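Local structure of purine nucleosidase, (IunH-1) (Sulfolobus solfataricus, 3T8J) at residues 206-211 with 305-311; 195-200 with 218-222; 67-73 with 166-171; 7-11 with 33-38. The protein belongs to the nucleoside hydrolase family of metal-binding alpha/beta enzymes and forms a four-chain assembly with a bound sodium ion. All blocks are in the same frame, centred on the assembly; numbering follows the deposited sequence. Where two conformers were deposited one is given.

Interaction 1 (206-211 with 305-311); sequences MKTRMS and YDLLNWF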
loop_
_atom_site.group_PDB
_atom_site.type_symbol
_atom_site.label_atom_id
_atom_site.label_comp_id
_atom_site.label_asym_id
_atom_site.label_seq_id
_atom_site.Cartn_x
_atom_site.Cartn_y
_atom_site.Cartn_z
ATOM N N MET A 206 26.829 30.457 33.023
ATOM C CA MET A 206 28.226 30.289 32.590
ATOM C C MET A 206 28.871 31.564 32.036
ATOM O O MET A 206 30.064 31.804 32.246
ATOM C CB MET A 206 28.328 29.176 31.541
ATOM C CG MET A 206 28.404 27.784 32.131
ATOM S SD MET A 206 28.310 26.515 30.862
ATOM C CE MET A 206 29.284 25.181 31.563
ATOM N N LYS A 207 28.093 32.353 31.298
ATOM C CA LYS A 207 28.533 33.668 30.777
ATOM C C LYS A 207 29.808 33.650 29.891
ATOM O O LYS A 207 30.664 34.529 29.976
ATOM C CB LYS A 207 28.639 34.684 31.927
ATOM C CG LYS A 207 27.301 34.902 32.686
ATOM C CD LYS A 207 26.295 35.727 31.857
ATOM C CE LYS A 207 24.907 35.092 31.805
ATOM N NZ LYS A 207 24.853 33.932 30.850
ATOM N N THR A 208 29.916 32.641 29.030
ATOM C CA THR A 208 30.895 32.645 27.928
ATOM C C THR A 208 30.140 32.974 26.640
ATOM O O THR A 208 28.915 32.952 26.621
ATOM C CB THR A 208 31.548 31.267 27.732
ATOM O OG1 THR A 208 30.535 30.312 27.392
ATOM C CG2 THR A 208 32.244 30.800 28.982
ATOM N N ARG A 209 30.857 33.265 25.554
ATOM C CA ARG A 209 30.196 33.562 24.292
ATOM C C ARG A 209 29.432 32.320 23.820
ATOM O O ARG A 209 28.300 32.422 23.334
ATOM C CB ARG A 209 31.210 34.029 23.236
ATOM C CG ARG A 209 31.900 35.358 23.570
ATOM C CD ARG A 209 33.085 35.611 22.637
ATOM N NE ARG A 209 33.662 36.944 22.784
ATOM C CZ ARG A 209 33.346 37.981 22.014
ATOM N NH1 ARG A 209 32.447 37.837 21.048
ATOM N NH2 ARG A 209 33.927 39.159 22.210
ATOM N N MET A 210 30.047 31.154 23.986
ATOM C CA MET A 210 29.416 29.914 23.563
ATOM C C MET A 210 28.179 29.586 24.394
ATOM O O MET A 210 27.176 29.150 23.830
ATOM C CB MET A 210 30.401 28.731 23.589
ATOM C CG MET A 210 31.189 28.531 22.308
ATOM S SD MET A 210 30.179 28.128 20.852
ATOM C CE MET A 210 29.234 26.736 21.403
ATOM N N SER A 211 28.235 29.773 25.717
ATOM C CA SER A 211 27.065 29.486 26.567
ATOM C C SER A 211 25.931 30.453 26.229
ATOM O O SER A 211 24.759 30.059 26.174
ATOM C CB SER A 211 27.409 29.521 28.064
ATOM O OG SER A 211 27.577 30.838 28.551
ATOM N N TYR A 305 29.396 20.643 28.408
ATOM C CA TYR A 305 29.995 21.705 29.233
ATOM C C TYR A 305 31.393 22.121 28.742
ATOM O O TYR A 305 31.748 23.306 28.763
ATOM C CB TYR A 305 30.048 21.295 30.709
ATOM C CG TYR A 305 28.694 21.114 31.368
ATOM C CD1 TYR A 305 27.713 22.099 31.286
ATOM C CD2 TYR A 305 28.412 19.975 32.113
ATOM C CE1 TYR A 305 26.467 21.935 31.905
ATOM C CE2 TYR A 305 27.183 19.808 32.739
ATOM C CZ TYR A 305 26.218 20.796 32.632
ATOM O OH TYR A 305 25.001 20.637 33.257
ATOM N N ASP A 306 32.176 21.139 28.318
ATOM C CA ASP A 306 33.491 21.383 27.745
ATOM C C ASP A 306 33.415 22.281 26.500
ATOM O O ASP A 306 34.195 23.233 26.354
ATOM C CB ASP A 306 34.145 20.038 27.409
ATOM C CG ASP A 306 35.485 20.187 26.718
ATOM O OD1 ASP A 306 36.480 20.564 27.389
ATOM O OD2 ASP A 306 35.546 19.915 25.496
ATOM N N LEU A 307 32.462 21.980 25.616
ATOM C CA LEU A 307 32.234 22.798 24.436
ATOM C C LEU A 307 31.861 24.243 24.804
ATOM O O LEU A 307 32.350 25.190 24.195
ATOM C CB LEU A 307 31.123 22.171 23.570
ATOM C CG LEU A 307 30.700 22.935 22.327
ATOM C CD1 LEU A 307 31.853 23.068 21.333
ATOM C CD2 LEU A 307 29.515 22.265 21.632
ATOM N N LEU A 308 31.009 24.412 25.811
ATOM C CA LEU A 308 30.482 25.749 26.132
ATOM C C LEU A 308 31.526 26.644 26.816
ATOM O O LEU A 308 31.371 27.869 26.876
ATOM C CB LEU A 308 29.211 25.642 26.971
ATOM C CG LEU A 308 28.051 24.890 26.324
ATOM C CD1 LEU A 308 26.791 25.011 27.207
ATOM C CD2 LEU A 308 27.765 25.401 24.910
ATOM N N ASN A 309 32.587 26.025 27.307
ATOM C CA ASN A 309 33.730 26.744 27.848
ATOM C C ASN A 309 34.815 27.114 26.815
ATOM O O ASN A 309 35.831 27.682 27.180
ATOM C CB ASN A 309 34.345 25.921 28.983
ATOM C CG ASN A 309 33.601 26.099 30.296
ATOM O OD1 ASN A 309 33.111 25.132 30.879
ATOM N ND2 ASN A 309 33.497 27.343 30.757
ATOM N N TRP A 310 34.588 26.795 25.540
ATOM C CA TRP A 310 35.557 27.066 24.459
ATOM C C TRP A 310 35.958 28.549 24.374
ATOM O O TRP A 310 37.147 28.903 24.366
ATOM C CB TRP A 310 34.926 26.580 23.139
ATOM C CG TRP A 310 35.815 26.534 21.918
ATOM C CD1 TRP A 310 37.163 26.794 21.850
ATOM C CD2 TRP A 310 35.414 26.165 20.591
ATOM N NE1 TRP A 310 37.610 26.635 20.560
ATOM C CE2 TRP A 310 36.560 26.241 19.768
ATOM C CE3 TRP A 310 34.193 25.787 20.015
ATOM C CZ2 TRP A 310 36.525 25.939 18.394
ATOM C CZ3 TRP A 310 34.161 25.495 18.651
ATOM C CH2 TRP A 310 35.320 25.567 17.858
ATOM N N PHE A 311 34.948 29.410 24.328
ATOM C CA PHE A 311 35.146 30.851 24.296
ATOM C C PHE A 311 33.821 31.522 24.631
ATOM O O PHE A 311 32.788 30.841 24.580
ATOM C CB PHE A 311 35.656 31.303 22.920
ATOM C CG PHE A 311 34.719 31.007 21.789
ATOM C CD1 PHE A 311 33.846 31.974 21.320
ATOM C CD2 PHE A 311 34.708 29.754 21.182
ATOM C CE1 PHE A 311 32.966 31.702 20.280
ATOM C CE2 PHE A 311 33.847 29.473 20.140
ATOM C CZ PHE A 311 32.962 30.434 19.686
ATOM O OXT PHE A 311 33.758 32.718 24.956
#
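The hydroxyl of Thr-208 works in two directions at once: OG1 donates to Leu-308 O at 2.6 Å and accepts from Ser-211 N at 2.9 Å. The first bond arrives nearly along the C=O axis of Leu-308, close to the end of helix 297-308; the second caps the start of helix 209-227. Since Thr-208 N in turn donates to Ser-211 OG, Thr-208 and Ser-211 form a capping box. OG1 sits between the backbone N and the carbonyl carbon of its own residue (chi1 62°), and from there it can serve both helices.

The C-terminal carboxylate of Phe-311 meets the same helix start. Its OXT accepts from Arg-209 N at 3.0 Å, and its O takes Met-210 N at 2.8 Å, so the carboxylate is held by two consecutive amides of the first turn.

Apolar groups fill in around these bonds. Met-210, bent at chi2 and chi3, lays CG over one face of the Phe-311 ring, 3.8 Å from the centroid, a CH-pi contact. Its SD lies oblique to the same ring in a Met-aromatic contact, while CE turns back to Leu-308 CD2. At the other end of the contact the extended Met-206 crosses Tyr-305 at about a right angle, bringing CE to 3.5 Å from Tyr-305 CD1. Tyr-19 of helix 12-23 packs on Met-210 from outside.

The chain end thus brings a negative charge to the N-terminus of a helix, where the helix dipole and the two amide donors would be expected to stabilise it.

Interaction 2 (195-200 with 218-222); sequences VTDEEW and YLHYR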
loop_
_atom_site.group_PDB
_atom_site.type_symbol
_atom_site.label_atom_id
_atom_site.label_comp_id
_atom_site.label_asym_id
_atom_site.label_seq_id
_atom_site.Cartn_x
_atom_site.Cartn_y
_atom_site.Cartn_z
ATOM N N VAL A 195 18.036 17.788 28.495
ATOM C CA VAL A 195 18.665 18.794 29.333
ATOM C C VAL A 195 17.628 19.329 30.341
ATOM O O VAL A 195 16.661 20.010 29.965
ATOM C CB VAL A 195 19.219 19.945 28.480
ATOM C CG1 VAL A 195 19.809 21.060 29.390
ATOM C CG2 VAL A 195 20.256 19.400 27.454
ATOM N N THR A 196 17.847 19.004 31.609
ATOM C CA THR A 196 16.904 19.299 32.697
ATOM C C THR A 196 16.939 20.771 33.088
ATOM O O THR A 196 17.857 21.500 32.713
ATOM C CB THR A 196 17.239 18.481 33.964
ATOM O OG1 THR A 196 18.520 18.867 34.461
ATOM C CG2 THR A 196 17.220 16.977 33.681
ATOM N N ASP A 197 15.941 21.205 33.859
ATOM C CA ASP A 197 15.931 22.588 34.338
ATOM C C ASP A 197 17.207 22.921 35.118
ATOM O O ASP A 197 17.739 24.016 34.968
ATOM C CB ASP A 197 14.686 22.885 35.189
ATOM C CG ASP A 197 13.399 23.059 34.347
ATOM O OD1 ASP A 197 13.474 23.359 33.129
ATOM O OD2 ASP A 197 12.295 22.923 34.931
ATOM N N GLU A 198 17.693 21.983 35.940
ATOM C CA GLU A 198 18.948 22.159 36.698
ATOM C C GLU A 198 20.135 22.426 35.773
ATOM O O GLU A 198 20.937 23.346 35.990
ATOM C CB GLU A 198 19.229 20.917 37.574
ATOM C CG GLU A 198 20.619 20.876 38.276
ATOM C CD GLU A 198 21.634 19.926 37.585
ATOM O OE1 GLU A 198 21.341 18.704 37.524
ATOM O OE2 GLU A 198 22.723 20.387 37.127
ATOM N N GLU A 199 20.238 21.613 34.731
ATOM C CA GLU A 199 21.312 21.736 33.754
ATOM C C GLU A 199 21.209 23.032 32.951
ATOM O O GLU A 199 22.209 23.700 32.723
ATOM C CB GLU A 199 21.314 20.507 32.831
ATOM C CG GLU A 199 21.730 19.241 33.572
ATOM C CD GLU A 199 21.468 17.952 32.822
ATOM O OE1 GLU A 199 20.518 17.892 32.008
ATOM O OE2 GLU A 199 22.210 16.983 33.082
ATOM N N TRP A 200 20.001 23.382 32.538
ATOM C CA TRP A 200 19.740 24.621 31.803
ATOM C C TRP A 200 20.151 25.847 32.621
ATOM O O TRP A 200 20.820 26.739 32.100
ATOM C CB TRP A 200 18.259 24.668 31.429
ATOM C CG TRP A 200 17.760 25.884 30.705
ATOM C CD1 TRP A 200 16.897 26.819 31.200
ATOM C CD2 TRP A 200 18.019 26.260 29.353
ATOM N NE1 TRP A 200 16.616 27.760 30.240
ATOM C CE2 TRP A 200 17.305 27.449 29.102
ATOM C CE3 TRP A 200 18.811 25.728 28.328
ATOM C CZ2 TRP A 200 17.340 28.096 27.874
ATOM C CZ3 TRP A 200 18.847 26.387 27.107
ATOM C CH2 TRP A 200 18.115 27.562 26.900
ATOM N N TYR A 218 18.713 27.784 21.620
ATOM C CA TYR A 218 17.879 26.682 22.141
ATOM C C TYR A 218 16.591 27.123 22.831
ATOM O O TYR A 218 15.710 26.302 23.055
ATOM C CB TYR A 218 18.692 25.755 23.086
ATOM C CG TYR A 218 19.585 24.791 22.321
ATOM C CD1 TYR A 218 20.838 25.197 21.871
ATOM C CD2 TYR A 218 19.168 23.492 22.008
ATOM C CE1 TYR A 218 21.655 24.355 21.140
ATOM C CE2 TYR A 218 19.989 22.641 21.279
ATOM C CZ TYR A 218 21.230 23.080 20.840
ATOM O OH TYR A 218 22.087 22.254 20.112
ATOM N N LEU A 219 16.442 28.407 23.131
ATOM C CA LEU A 219 15.265 28.846 23.876
ATOM C C LEU A 219 13.947 28.460 23.205
ATOM O O LEU A 219 13.050 27.934 23.869
ATOM C CB LEU A 219 15.290 30.351 24.122
ATOM C CG LEU A 219 14.164 30.852 25.032
ATOM C CD1 LEU A 219 14.066 30.015 26.318
ATOM C CD2 LEU A 219 14.384 32.300 25.350
ATOM N N HIS A 220 13.804 28.752 21.913
ATOM C CA HIS A 220 12.539 28.460 21.198
ATOM C C HIS A 220 12.279 26.957 21.161
ATOM O O HIS A 220 11.175 26.518 21.449
ATOM C CB HIS A 220 12.563 29.053 19.766
ATOM C CG HIS A 220 11.328 28.764 18.958
ATOM N ND1 HIS A 220 10.436 29.740 18.570
ATOM C CD2 HIS A 220 10.854 27.601 18.443
ATOM C CE1 HIS A 220 9.446 29.191 17.882
ATOM N NE2 HIS A 220 9.685 27.889 17.786
ATOM N N TYR A 221 13.309 26.184 20.804
ATOM C CA TYR A 221 13.225 24.725 20.732
ATOM C C TYR A 221 12.867 24.100 22.073
ATOM O O TYR A 221 12.058 23.168 22.140
ATOM C CB TYR A 221 14.572 24.181 20.261
ATOM C CG TYR A 221 14.680 22.696 19.970
ATOM C CD1 TYR A 221 13.830 22.084 19.074
ATOM C CD2 TYR A 221 15.715 21.930 20.526
ATOM C CE1 TYR A 221 13.983 20.723 18.752
ATOM C CE2 TYR A 221 15.872 20.581 20.194
ATOM C CZ TYR A 221 14.998 19.998 19.320
ATOM O OH TYR A 221 15.138 18.659 18.978
ATOM N N ARG A 222 13.454 24.616 23.147
ATOM C CA ARG A 222 13.138 24.131 24.487
ATOM C C ARG A 222 11.663 24.367 24.870
ATOM O O ARG A 222 10.976 23.467 25.396
ATOM C CB ARG A 222 14.078 24.775 25.501
ATOM C CG ARG A 222 13.899 24.294 26.930
ATOM C CD ARG A 222 14.889 24.974 27.882
ATOM N NE ARG A 222 14.794 24.421 29.243
ATOM C CZ ARG A 222 15.386 23.294 29.653
ATOM N NH1 ARG A 222 16.143 22.568 28.834
ATOM N NH2 ARG A 222 15.215 22.873 30.898
#
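The guanidinium of Arg-222 lies flat on the indole of Trp-200, the two planes only 3° apart, in a cation-pi stack that joins helix 209-227 to the start of helix 197-204. CZ stands 4.1 Å from the centroid of the five-membered ring, and CD covers the six-membered ring at 3.7 Å from its centroid, adding a CH-pi contact. With chi1 to chi3 all near 180°, the arginine chain runs straight out from its helix and lies antiparallel to the tryptophan side chain.

Hydrogen bonds at the guanidinium edge fix its rotation. NH1 donates to Val-195 O at 2.8 Å, from above the carbonyl plane, while NH2 makes a weak bond to the same oxygen. NH2 also forms a salt bridge with Asp-197 OD1 at 2.9 Å, meeting the anti side of a carboxylate turned 56° from the guanidinium plane. NH1 has a further partner in His-234 ND1.

Thr-196 and Glu-199 form a capping box at this helix start, and Lys-297 pairs with Glu-199 OE1. Beyond the stack, the far rim of the indole meets the other helix obliquely: Tyr-218 CB approaches CZ3 of Trp-200, and Leu-219 CD1 lies 4.1 Å from its CZ2.

Interaction 3 (67-73 with 166-171); sequences PLLKNYI and WVDPDA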
loop_
_atom_site.group_PDB
_atom_site.type_symbol
_atom_site.label_atom_id
_atom_site.label_comp_id
_atom_site.label_asym_id
_atom_site.label_seq_id
_atom_site.Cartn_x
_atom_site.Cartn_y
_atom_site.Cartn_z
ATOM N N PRO A 67 12.789 16.139 -1.273
ATOM C CA PRO A 67 12.976 14.674 -1.280
ATOM C C PRO A 67 12.999 14.125 -2.703
ATOM O O PRO A 67 12.550 14.754 -3.656
ATOM C CB PRO A 67 11.772 14.163 -0.488
ATOM C CG PRO A 67 11.315 15.333 0.327
ATOM C CD PRO A 67 11.557 16.504 -0.557
ATOM N N LEU A 68 13.527 12.910 -2.853
ATOM C CA LEU A 68 13.543 12.298 -4.169
ATOM C C LEU A 68 12.174 12.240 -4.836
ATOM O O LEU A 68 12.051 12.544 -6.022
ATOM C CB LEU A 68 14.139 10.892 -4.069
ATOM C CG LEU A 68 15.546 10.735 -3.509
ATOM C CD1 LEU A 68 15.914 9.230 -3.392
ATOM C CD2 LEU A 68 16.583 11.450 -4.347
ATOM N N LEU A 69 11.155 11.828 -4.078
ATOM C CA LEU A 69 9.798 11.550 -4.592
ATOM C C LEU A 69 8.674 12.252 -3.817
ATOM O O LEU A 69 7.677 12.726 -4.410
ATOM C CB LEU A 69 9.534 10.034 -4.545
ATOM C CG LEU A 69 10.216 9.162 -5.577
ATOM C CD1 LEU A 69 10.833 7.936 -4.939
ATOM C CD2 LEU A 69 9.249 8.786 -6.716
ATOM N N LYS A 70 8.777 12.278 -2.506
ATOM C CA LYS A 70 7.641 12.664 -1.689
ATOM C C LYS A 70 7.597 14.156 -1.403
ATOM O O LYS A 70 8.601 14.841 -1.499
ATOM C CB LYS A 70 7.660 11.886 -0.392
ATOM C CG LYS A 70 7.432 10.377 -0.736
ATOM C CD LYS A 70 7.148 9.529 0.392
ATOM C CE LYS A 70 6.717 8.122 -0.026
ATOM N NZ LYS A 70 7.520 7.408 -1.124
ATOM N N ASN A 71 6.421 14.615 -1.046
ATOM C CA ASN A 71 6.317 15.943 -0.451
ATOM C C ASN A 71 6.755 15.878 1.002
ATOM O O ASN A 71 6.743 14.792 1.610
ATOM C CB ASN A 71 4.872 16.419 -0.572
ATOM C CG ASN A 71 4.481 16.703 -2.026
ATOM O OD1 ASN A 71 5.301 17.174 -2.822
ATOM N ND2 ASN A 71 3.235 16.429 -2.364
ATOM N N TYR A 72 7.111 17.024 1.590
ATOM C CA TYR A 72 7.491 17.093 2.990
ATOM C C TYR A 72 6.997 18.439 3.548
ATOM O O TYR A 72 6.448 19.241 2.805
ATOM C CB TYR A 72 9.017 16.886 3.180
ATOM C CG TYR A 72 9.835 18.118 2.931
ATOM C CD1 TYR A 72 10.469 18.769 3.980
ATOM C CD2 TYR A 72 9.946 18.678 1.661
ATOM C CE1 TYR A 72 11.210 19.926 3.784
ATOM C CE2 TYR A 72 10.679 19.853 1.460
ATOM C CZ TYR A 72 11.299 20.490 2.524
ATOM O OH TYR A 72 11.992 21.694 2.326
ATOM N N ILE A 73 7.150 18.626 4.854
ATOM C CA ILE A 73 6.921 19.942 5.481
ATOM C C ILE A 73 8.163 20.357 6.246
ATOM O O ILE A 73 8.842 19.512 6.872
ATOM C CB ILE A 73 5.692 19.941 6.406
ATOM C CG1 ILE A 73 5.823 18.922 7.534
ATOM C CG2 ILE A 73 4.418 19.635 5.593
ATOM C CD1 ILE A 73 4.787 19.077 8.653
ATOM N N TRP A 166 11.312 10.221 7.865
ATOM C CA TRP A 166 10.018 10.563 7.267
ATOM C C TRP A 166 10.144 11.564 6.072
ATOM O O TRP A 166 9.411 11.446 5.086
ATOM C CB TRP A 166 9.096 11.169 8.358
ATOM C CG TRP A 166 7.760 11.598 7.853
ATOM C CD1 TRP A 166 6.602 10.852 7.776
ATOM C CD2 TRP A 166 7.417 12.901 7.358
ATOM N NE1 TRP A 166 5.577 11.596 7.235
ATOM C CE2 TRP A 166 6.059 12.858 6.962
ATOM C CE3 TRP A 166 8.138 14.096 7.181
ATOM C CZ2 TRP A 166 5.410 13.962 6.426
ATOM C CZ3 TRP A 166 7.481 15.184 6.649
ATOM C CH2 TRP A 166 6.134 15.107 6.272
ATOM N N VAL A 167 11.036 12.540 6.175
ATOM C CA VAL A 167 11.171 13.581 5.115
ATOM C C VAL A 167 11.456 12.942 3.765
ATOM O O VAL A 167 10.849 13.279 2.743
ATOM C CB VAL A 167 12.220 14.633 5.476
ATOM C CG1 VAL A 167 12.678 15.437 4.236
ATOM C CG2 VAL A 167 11.688 15.593 6.581
ATOM N N ASP A 168 12.366 11.959 3.785
ATOM C CA ASP A 168 12.762 11.259 2.560
ATOM C C ASP A 168 12.976 9.779 2.837
ATOM O O ASP A 168 14.108 9.331 2.988
ATOM C CB ASP A 168 13.952 11.907 1.861
ATOM C CG ASP A 168 14.112 11.427 0.421
ATOM O OD1 ASP A 168 13.464 10.421 0.047
ATOM O OD2 ASP A 168 14.880 12.049 -0.358
ATOM N N PRO A 169 11.869 9.033 2.891
ATOM C CA PRO A 169 12.015 7.604 3.257
ATOM C C PRO A 169 12.546 6.785 2.114
ATOM O O PRO A 169 13.093 5.699 2.335
ATOM C CB PRO A 169 10.596 7.203 3.648
ATOM C CG PRO A 169 9.725 8.109 2.855
ATOM C CD PRO A 169 10.454 9.431 2.745
ATOM N N ASP A 170 12.416 7.297 0.888
ATOM C CA ASP A 170 13.023 6.629 -0.279
ATOM C C ASP A 170 14.540 6.707 -0.191
ATOM O O ASP A 170 15.251 5.705 -0.358
ATOM C CB ASP A 170 12.453 7.272 -1.544
ATOM C CG ASP A 170 10.952 7.114 -1.593
ATOM O OD1 ASP A 170 10.478 5.984 -1.769
ATOM O OD2 ASP A 170 10.225 8.114 -1.356
ATOM N N ALA A 171 15.065 7.898 0.084
ATOM C CA ALA A 171 16.495 8.066 0.312
ATOM C C ALA A 171 16.969 7.165 1.465
ATOM O O ALA A 171 18.034 6.534 1.358
ATOM C CB ALA A 171 16.859 9.569 0.592
HETATM O O HOH W 1 11.109 10.707 -1.389
#
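Lys-70 NZ forms a salt bridge with Asp-170, taking OD2 on its syn lone pair at 2.8 Å and OD1 more weakly. The lysine chain is extended until chi4 (45°), where it bends the amine onto the carboxylate; on the way CD passes Pro-169 CG at 3.8 Å. Leu-69 CD1 comes across the same carboxylate, 3.4 Å from Asp-170 CG. Nearby, Leu-68 N donates to Asp-168 OD2 at 3.0 Å, meeting it from above the carboxylate plane.

Asp-168 is also the N-cap of helix 169-177: its OD1 accepts from Ala-171 N at 3.0 Å along a nearly straight bond (171°). One aspartate therefore caps this helix and holds the loop between strand 60-62 and helix 76-79. A water joins the two acidic residues, donating to Asp-168 OD1 and Asp-170 OD2 while accepting from Leu-69 N.

Farther along, Val-167 CG1 lies beside Tyr-72, 4.0 Å from CD1, and Ile-73 N meets the edge of the Trp-166 ring.

A second shell adds further partners to the charged groups. Thr-125 OG1 bonds Asp-168 OD2, and Asn-263 reaches both Lys-70 NZ and Asp-170 OD1. In the second subunit, Leu-132 packs on Leu-68 and Ile-174 on Leu-69.

Interaction 4 (7-11 with 33-38); sequences DCDTA and IVEGNI. With NA (sodium ion), chain B.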
loop_
_atom_site.group_PDB
_atom_site.type_symbol
_atom_site.label_atom_id
_atom_site.label_comp_id
_atom_site.label_asym_id
_atom_site.label_seq_id
_atom_site.Cartn_x
_atom_site.Cartn_y
_atom_site.Cartn_z
ATOM N N ASP A 7 26.383 16.438 7.305
ATOM C CA ASP A 7 25.237 16.706 6.429
ATOM C C ASP A 7 24.105 17.275 7.275
ATOM O O ASP A 7 23.620 16.620 8.195
ATOM C CB ASP A 7 24.833 15.410 5.706
ATOM C CG ASP A 7 23.780 15.634 4.612
ATOM O OD1 ASP A 7 24.065 16.243 3.547
ATOM O OD2 ASP A 7 22.611 15.201 4.819
ATOM N N CYS A 8 23.722 18.512 6.941
ATOM C CA CYS A 8 22.898 19.391 7.790
ATOM C C CYS A 8 21.646 19.953 7.090
ATOM O O CYS A 8 21.740 20.558 6.014
ATOM C CB CYS A 8 23.733 20.607 8.223
ATOM S SG CYS A 8 25.154 20.212 9.215
ATOM N N ASP A 9 20.483 19.808 7.748
ATOM C CA ASP A 9 19.279 20.618 7.475
ATOM C C ASP A 9 19.265 21.710 8.540
ATOM O O ASP A 9 18.517 21.670 9.500
ATOM C CB ASP A 9 17.963 19.798 7.423
ATOM C CG ASP A 9 17.649 18.982 8.695
ATOM O OD1 ASP A 9 16.444 18.742 8.959
ATOM O OD2 ASP A 9 18.566 18.499 9.414
ATOM N N THR A 10 20.189 22.646 8.375
ATOM C CA THR A 10 20.837 23.318 9.510
ATOM C C THR A 10 19.910 24.060 10.464
ATOM O O THR A 10 19.334 25.089 10.100
ATOM C CB THR A 10 21.854 24.359 9.002
ATOM O OG1 THR A 10 22.528 23.889 7.810
ATOM C CG2 THR A 10 22.870 24.696 10.107
ATOM N N ALA A 11 19.790 23.544 11.683
ATOM C CA ALA A 11 19.110 24.211 12.791
ATOM C C ALA A 11 20.051 24.130 14.024
ATOM O O ALA A 11 21.253 23.797 13.898
ATOM C CB ALA A 11 17.736 23.548 13.043
ATOM N N ILE A 33 24.405 20.434 2.613
ATOM C CA ILE A 33 23.085 20.928 3.042
ATOM C C ILE A 33 21.973 20.172 2.348
ATOM O O ILE A 33 22.026 19.970 1.131
ATOM C CB ILE A 33 22.927 22.443 2.738
ATOM C CG1 ILE A 33 24.138 23.245 3.243
ATOM C CG2 ILE A 33 21.617 22.998 3.374
ATOM C CD1 ILE A 33 24.300 23.234 4.764
ATOM N N VAL A 34 20.946 19.815 3.120
ATOM C CA VAL A 34 19.809 19.033 2.627
ATOM C C VAL A 34 18.491 19.656 3.120
ATOM O O VAL A 34 18.472 20.279 4.190
ATOM C CB VAL A 34 19.945 17.545 3.054
ATOM C CG1 VAL A 34 19.780 17.381 4.572
ATOM C CG2 VAL A 34 18.950 16.626 2.281
ATOM N N GLU A 35 17.412 19.427 2.392
ATOM C CA GLU A 35 16.073 19.855 2.845
ATOM C C GLU A 35 15.740 19.252 4.207
ATOM O O GLU A 35 16.181 18.115 4.532
ATOM C CB GLU A 35 14.988 19.470 1.801
ATOM C CG GLU A 35 14.461 18.041 1.875
ATOM C CD GLU A 35 15.375 16.971 1.283
ATOM O OE1 GLU A 35 16.291 17.318 0.509
ATOM O OE2 GLU A 35 15.116 15.764 1.577
ATOM N N GLY A 36 14.938 19.956 4.988
ATOM C CA GLY A 36 14.420 19.415 6.242
ATOM C C GLY A 36 13.833 20.492 7.143
ATOM O O GLY A 36 12.772 21.012 6.867
ATOM N N ASN A 37 14.502 20.731 8.253
ATOM C CA ASN A 37 13.959 21.505 9.368
ATOM C C ASN A 37 13.362 22.860 8.986
ATOM O O ASN A 37 12.283 23.207 9.471
ATOM C CB ASN A 37 15.059 21.793 10.392
ATOM C CG ASN A 37 15.410 20.598 11.270
ATOM O OD1 ASN A 37 14.551 19.793 11.644
ATOM N ND2 ASN A 37 16.677 20.522 11.652
ATOM N N ILE A 38 14.079 23.640 8.183
ATOM C CA ILE A 38 13.607 25.007 7.845
ATOM C C ILE A 38 13.860 25.320 6.364
ATOM O O ILE A 38 14.447 24.512 5.635
ATOM C CB ILE A 38 14.261 26.092 8.748
ATOM C CG1 ILE A 38 15.749 26.241 8.410
ATOM C CG2 ILE A 38 14.031 25.799 10.226
ATOM C CD1 ILE A 38 16.399 27.464 9.016
HETATM NA NA NA B . 20.137 17.708 10.867
HETATM O O HOH W 2 18.870 18.507 12.683
#
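Cys-8 and Ile-33 form a parallel beta bridge, their CA atoms 5.0 Å apart, with Val-34 N donating to Cys-8 O at 3.1 Å; past this pair both chains leave the sheet as loops. The side chains of the bridged pair lie on one face, where Ile-33 CD1 meets both Cys-8 CB and, at 3.6 Å, Thr-10 OG1. That hydroxyl has its polar partner in Glu-43 O of helix 40-53. Asp-7 OD2 lies against Val-34 CG1, while its OD1 is bound by Thr-32 and Asn-126.

Asp-9 divides its carboxylate between the loop and the metal. OD1 accepts from Asn-37 N at 2.9 Å, on the anti side of the carboxylate, and OD2 binds the sodium ion at 2.3 Å. With CG between its backbone N and carbonyl carbon (chi1 57°), the carboxylate is brought up to Asn-37, with its OD1 at the backbone N. Asn-37 grips Asp-9 a second time: ND2 donates to Asp-9 O at 3.1 Å, in the carbonyl plane, and also to a water that is itself a sodium ligand at 2.4 Å. Carboxylate and amide planes are 24° apart, and Ala-11 CB packs on Asn-37 ND2 at 3.5 Å. Asn-37 is thus a second-shell residue, bonded to both a protein ligand and a water ligand, and is well placed to orient them.

Asp-14, Ile-121 and Ser-122 complete the sodium site. Such an aspartate-rich metal site, built on loops at the C-terminal ends of parallel strands, is characteristic of the nucleoside hydrolase fold.

Overall arrangement
Interactions 3 and 4 are buried and adjoin each other: Tyr-72 and Val-167 of the former pack on Gly-36 and Glu-35 of the latter. Interaction 4 lies nearest the chain centre, where strand ends carry the sodium ion; interaction 3 extends outward to neighbouring subunits through its leucines and isoleucine. Interactions 1 and 2 are only partly buried and share helix 209-227, gripped at its start by the chain terminus and farther along through an arginine stack. They touch where Tyr-305 packs on Glu-199. Interactions 1 and 3 lie on opposite sides of the chain centre, their own centres about 36 Å apart. Carboxylates serve all four, as helix-start partner, salt-bridge partner, N-cap and metal ligand.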